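Local coordinates for protein peroxiredoxin (Clostridioides difficile, PDB 6TSB) that is a bifunctional spore coat protein, CotE, probably reducing peroxides through its peroxiredoxin part and hydrolysing chitin through the family 18 glycoside hydrolase domain described here, at residues Pro233-Val237 with Asp238-Arg242; Ile268-Tyr272 with Asp273-Arg277. One frame throughout, in Å; residues are numbered along the deposited sequence.

In the fold
Interactions 1 and 2 are two helix starts in the chitinase (glycoside hydrolase family 18) domain, which belongs to the TIM-barrel clan. Interaction 1 comes first along the chain, where the loop after strand 201-204 enters helix 237-246. Strand 254-264, which pairs in parallel with 201-204, follows that helix, and strand 268-271 folds back antiparallel on it and leads into helix 272-278, the site of interaction 2. The centres are about 25 Å apart, on opposite sides of the chain's centre, with nearest atoms about 16 Å apart. The two do not touch; strand 254-264 joins them along the chain, and both meet the second subunit.

Interaction 1. Residues Pro233-Val237 with Asp238-Arg242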
loop_
_atom_site.group_PDB
_atom_site.type_symbol
_atom_site.label_atom_id
_atom_site.label_comp_id
_atom_site.label_asym_id
_atom_site.label_seq_id
_atom_site.Cartn_x
_atom_site.Cartn_y
_atom_site.Cartn_z
ATOM N N PRO A 233 3.452 -21.427 13.753
ATOM C CA PRO A 233 2.346 -22.355 13.988
ATOM C C PRO A 233 1.918 -22.245 15.466
ATOM O O PRO A 233 2.789 -22.349 16.352
ATOM C CB PRO A 233 2.877 -23.747 13.583
ATOM C CG PRO A 233 4.381 -23.573 13.378
ATOM C CD PRO A 233 4.644 -22.090 13.191
ATOM N N GLY A 234 0.625 -21.956 15.691
ATOM C CA GLY A 234 0.016 -21.775 17.029
ATOM C C GLY A 234 -0.294 -20.317 17.364
ATOM O O GLY A 234 -1.434 -20.031 17.796
ATOM N N TYR A 235 0.682 -19.419 17.181
ATOM C CA TYR A 235 0.650 -18.018 17.679
ATOM C C TYR A 235 -0.143 -17.124 16.724
ATOM O O TYR A 235 0.246 -16.936 15.561
ATOM C CB TYR A 235 2.066 -17.487 17.907
ATOM C CG TYR A 235 2.760 -18.124 19.081
ATOM C CD1 TYR A 235 3.410 -19.343 18.955
ATOM C CD2 TYR A 235 2.742 -17.520 20.328
ATOM C CE1 TYR A 235 4.041 -19.935 20.036
ATOM C CE2 TYR A 235 3.365 -18.100 21.418
ATOM C CZ TYR A 235 4.013 -19.315 21.271
ATOM O OH TYR A 235 4.621 -19.887 22.348
ATOM N N SER A 236 -1.223 -16.557 17.251
ATOM C CA SER A 236 -2.070 -15.543 16.586
ATOM C C SER A 236 -2.889 -14.773 17.638
ATOM O O SER A 236 -3.295 -15.388 18.678
ATOM C CB SER A 236 -2.959 -16.222 15.578
ATOM O OG SER A 236 -4.258 -16.399 16.112
ATOM N N VAL A 237 -3.190 -13.497 17.396
ATOM C CA VAL A 237 -3.975 -12.688 18.379
ATOM C C VAL A 237 -5.298 -13.408 18.636
ATOM O O VAL A 237 -5.626 -13.606 19.809
ATOM C CB VAL A 237 -4.215 -11.238 17.921
ATOM C CG1 VAL A 237 -5.162 -10.506 18.847
ATOM C CG2 VAL A 237 -2.904 -10.471 17.743
ATOM N N ASP A 238 -6.007 -13.794 17.570
ATOM C CA ASP A 238 -7.389 -14.350 17.612
ATOM C C ASP A 238 -7.422 -15.604 18.492
ATOM O O ASP A 238 -8.353 -15.726 19.298
ATOM C CB ASP A 238 -7.904 -14.671 16.199
ATOM C CG ASP A 238 -9.179 -15.507 16.111
ATOM O OD1 ASP A 238 -10.289 -15.014 16.495
ATOM O OD2 ASP A 238 -9.052 -16.641 15.657
ATOM N N ALA A 239 -6.479 -16.518 18.298
ATOM C CA ALA A 239 -6.360 -17.755 19.103
ATOM C C ALA A 239 -6.104 -17.418 20.594
ATOM O O ALA A 239 -6.523 -18.222 21.462
ATOM C CB ALA A 239 -5.279 -18.638 18.518
ATOM N N MET A 240 -5.440 -16.291 20.908
ATOM C CA MET A 240 -5.153 -15.888 22.314
ATOM C C MET A 240 -6.422 -15.335 22.928
ATOM O O MET A 240 -6.750 -15.719 24.078
ATOM C CB MET A 240 -4.040 -14.847 22.412
ATOM C CG MET A 240 -2.707 -15.481 22.231
ATOM S SD MET A 240 -1.365 -14.386 22.720
ATOM C CE MET A 240 -0.014 -15.471 22.277
ATOM N N VAL A 241 -7.177 -14.559 22.162
ATOM C CA VAL A 241 -8.488 -14.054 22.659
ATOM C C VAL A 241 -9.456 -15.228 22.883
ATOM O O VAL A 241 -10.164 -15.228 23.899
ATOM C CB VAL A 241 -9.082 -13.037 21.693
ATOM C CG1 VAL A 241 -10.375 -12.477 22.251
ATOM C CG2 VAL A 241 -8.080 -11.941 21.386
ATOM N N ARG A 242 -9.504 -16.185 21.961
ATOM C CA ARG A 242 -10.444 -17.337 22.061
ATOM C C ARG A 242 -10.004 -18.243 23.220
ATOM O O ARG A 242 -10.881 -18.637 23.993
ATOM C CB ARG A 242 -10.518 -18.123 20.742
ATOM C CG ARG A 242 -11.082 -17.338 19.562
ATOM C CD ARG A 242 -12.335 -16.518 19.860
ATOM N NE ARG A 242 -12.732 -15.775 18.676
ATOM C CZ ARG A 242 -13.644 -14.816 18.642
ATOM N NH1 ARG A 242 -14.279 -14.454 19.751
ATOM N NH2 ARG A 242 -13.900 -14.210 17.486
#
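Ser-236 turns its hydroxyl onto the first turn of helix 237-246 and caps it: Ala-239 N donates to Ser-236 OG at 3.1 Å, nearly straight at 169°. The same OG lies 3.4 Å from Ala-239 CB, so the methyl packs beside the capping oxygen. Behind the cap, Ser-236 O takes Met-240 N at 3.2 Å, the donor tilted a little from the carbonyl plane, and Val-237 O takes Val-241 N, the regular helical bond. Val-237 and Val-241 lie side by side and point the same way, CG1 of the first 4.1 Å from CG2 of the second. Met-240 is extended beyond CG (chi2 -166°, chi3 -177°), which carries CE obliquely to the ring of Tyr-235, 3.9 Å from CD2. One turn apart on the helix, Asp-238 OD1 and Arg-242 NE form a weak salt bridge of 3.4 Å; OD1 also bonds Tyr-320 OH of the second subunit, and Arg-242 NH1 pairs with Glu-245. The chemistry is thus divided: a serine oxygen caps the first-turn N-H of Ala-239, Met-240 and Val-241 pack on Leu-204 of strand 201-204, and a carboxylate ties the helix start to the neighbouring subunit.

Interaction 2. Residues Ile268-Tyr272 with Asp273-Arg277; sequences ITRTY and DELRR
Thr-271 and Glu-274 exchange bonds in both directions, a capping box placed exactly where strand 268-271 gives way to helix 272-278; the axes of strand 268-271 and helical segment 273-277 are 86° apart. Thr-271 OG1, held between its backbone N and carbonyl carbon (chi1 65°), accepts from Glu-274 N at 3.0 Å. In return Thr-271 N donates to Glu-274 OE1 at 3.1 Å, meeting the carboxylate on its anti side and a little out of its plane. Glu-274 is extended beyond CG, which lets OE1 reach back to the strand, and it crosses Arg-270 at about a right angle, Glu-274 OE1 lying 3.7 Å from Arg-270 CD. Leu-275 CD2 packs against Arg-270 CB. Asp-273, at the helix start, sends OD2 to the backbone N of Gln-338 of the second subunit. If ionised, the carboxylates of Asp-273 and Glu-274 would probably be favoured by the helix N-terminus. Further along, Arg-276 sets CG over one face of the Tyr-272 ring, a CH-pi contact 3.9 Å from the centroid. Ring and guanidinium planes stand 75° apart, and Arg-276 NE gives Tyr-272 OH a long, weak hydrogen bond of 3.4 Å.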
loop_
_atom_site.group_PDB
_atom_site.type_symbol
_atom_site.label_atom_id
_atom_site.label_comp_id
_atom_site.label_asym_id
_atom_site.label_seq_id
_atom_site.Cartn_x
_atom_site.Cartn_y
_atom_site.Cartn_z
ATOM N N ILE A 268 16.421 -8.121 16.791
ATOM C CA ILE A 268 16.287 -6.692 16.385
ATOM C C ILE A 268 14.864 -6.190 16.689
ATOM O O ILE A 268 13.891 -6.912 16.422
ATOM C CB ILE A 268 16.713 -6.522 14.908
ATOM C CG1 ILE A 268 15.533 -6.523 13.939
ATOM C CG2 ILE A 268 17.746 -7.563 14.490
ATOM C CD1 ILE A 268 14.830 -5.188 13.818
ATOM N N THR A 269 14.750 -4.992 17.258
ATOM C CA THR A 269 13.479 -4.249 17.425
ATOM C C THR A 269 13.704 -2.802 16.998
ATOM O O THR A 269 14.840 -2.315 17.088
ATOM C CB THR A 269 12.940 -4.291 18.864
ATOM O OG1 THR A 269 13.774 -3.513 19.724
ATOM C CG2 THR A 269 12.833 -5.692 19.417
ATOM N N ARG A 270 12.648 -2.139 16.550
ATOM C CA ARG A 270 12.696 -0.715 16.157
ATOM C C ARG A 270 11.398 -0.069 16.631
ATOM O O ARG A 270 10.358 -0.705 16.514
ATOM C CB ARG A 270 12.908 -0.596 14.645
ATOM C CG ARG A 270 14.226 -1.171 14.133
ATOM C CD ARG A 270 15.471 -0.415 14.576
ATOM N NE ARG A 270 16.678 -0.840 13.871
ATOM C CZ ARG A 270 17.564 -1.745 14.302
ATOM N NH1 ARG A 270 17.411 -2.384 15.451
ATOM N NH2 ARG A 270 18.611 -2.022 13.550
ATOM N N THR A 271 11.482 1.135 17.173
ATOM C CA THR A 271 10.315 1.966 17.530
ATOM C C THR A 271 9.614 2.398 16.237
ATOM O O THR A 271 10.299 2.507 15.188
ATOM C CB THR A 271 10.767 3.173 18.353
ATOM O OG1 THR A 271 11.582 3.961 17.478
ATOM C CG2 THR A 271 11.513 2.770 19.611
ATOM N N TYR A 272 8.312 2.680 16.286
ATOM C CA TYR A 272 7.614 3.212 15.098
ATOM C C TYR A 272 8.393 4.434 14.588
ATOM O O TYR A 272 8.701 4.469 13.398
ATOM C CB TYR A 272 6.157 3.549 15.377
ATOM C CG TYR A 272 5.463 4.039 14.142
ATOM C CD1 TYR A 272 5.455 3.266 12.987
ATOM C CD2 TYR A 272 4.842 5.274 14.112
ATOM C CE1 TYR A 272 4.824 3.701 11.832
ATOM C CE2 TYR A 272 4.180 5.712 12.973
ATOM C CZ TYR A 272 4.173 4.928 11.825
ATOM O OH TYR A 272 3.520 5.359 10.696
ATOM N N ASP A 273 8.738 5.371 15.474
ATOM C CA ASP A 273 9.582 6.555 15.159
ATOM C C ASP A 273 10.807 6.141 14.324
ATOM O O ASP A 273 11.040 6.814 13.298
ATOM C CB ASP A 273 9.865 7.340 16.440
ATOM C CG ASP A 273 8.570 7.961 16.941
ATOM O OD1 ASP A 273 7.572 7.871 16.165
ATOM O OD2 ASP A 273 8.544 8.500 18.098
ATOM N N GLU A 274 11.495 5.043 14.662
ATOM C CA GLU A 274 12.721 4.561 13.957
ATOM C C GLU A 274 12.382 3.914 12.589
ATOM O O GLU A 274 13.260 3.891 11.711
ATOM C CB GLU A 274 13.499 3.581 14.843
ATOM C CG GLU A 274 14.323 4.219 15.962
ATOM C CD GLU A 274 14.986 3.205 16.896
ATOM O OE1 GLU A 274 14.402 2.105 17.121
ATOM O OE2 GLU A 274 16.096 3.491 17.396
ATOM N N LEU A 275 11.182 3.362 12.400
ATOM C CA LEU A 275 10.706 2.862 11.081
ATOM C C LEU A 275 10.301 4.060 10.199
ATOM O O LEU A 275 10.623 4.059 8.995
ATOM C CB LEU A 275 9.528 1.901 11.315
ATOM C CG LEU A 275 9.822 0.618 12.104
ATOM C CD1 LEU A 275 8.547 -0.177 12.343
ATOM C CD2 LEU A 275 10.849 -0.250 11.399
ATOM N N ARG A 276 9.601 5.033 10.792
ATOM C CA ARG A 276 9.176 6.328 10.194
ATOM C C ARG A 276 10.385 7.064 9.604
ATOM O O ARG A 276 10.175 7.926 8.755
ATOM C CB ARG A 276 8.526 7.220 11.264
ATOM C CG ARG A 276 7.007 7.243 11.255
ATOM C CD ARG A 276 6.524 8.403 10.410
ATOM N NE ARG A 276 5.134 8.282 9.987
ATOM C CZ ARG A 276 4.493 9.145 9.195
ATOM N NH1 ARG A 276 5.111 10.211 8.708
ATOM N NH2 ARG A 276 3.226 8.935 8.888
ATOM N N ARG A 277 11.595 6.789 10.088
ATOM C CA ARG A 277 12.810 7.557 9.713
ATOM C C ARG A 277 13.682 6.719 8.771
ATOM O O ARG A 277 14.135 7.276 7.771
ATOM C CB ARG A 277 13.570 8.009 10.966
ATOM C CG ARG A 277 14.178 9.401 10.854
ATOM C CD ARG A 277 15.462 9.576 11.650
ATOM N NE ARG A 277 15.314 9.161 13.043
ATOM C CZ ARG A 277 16.015 8.198 13.652
ATOM N NH1 ARG A 277 16.955 7.526 13.006
ATOM N NH2 ARG A 277 15.772 7.908 14.920
#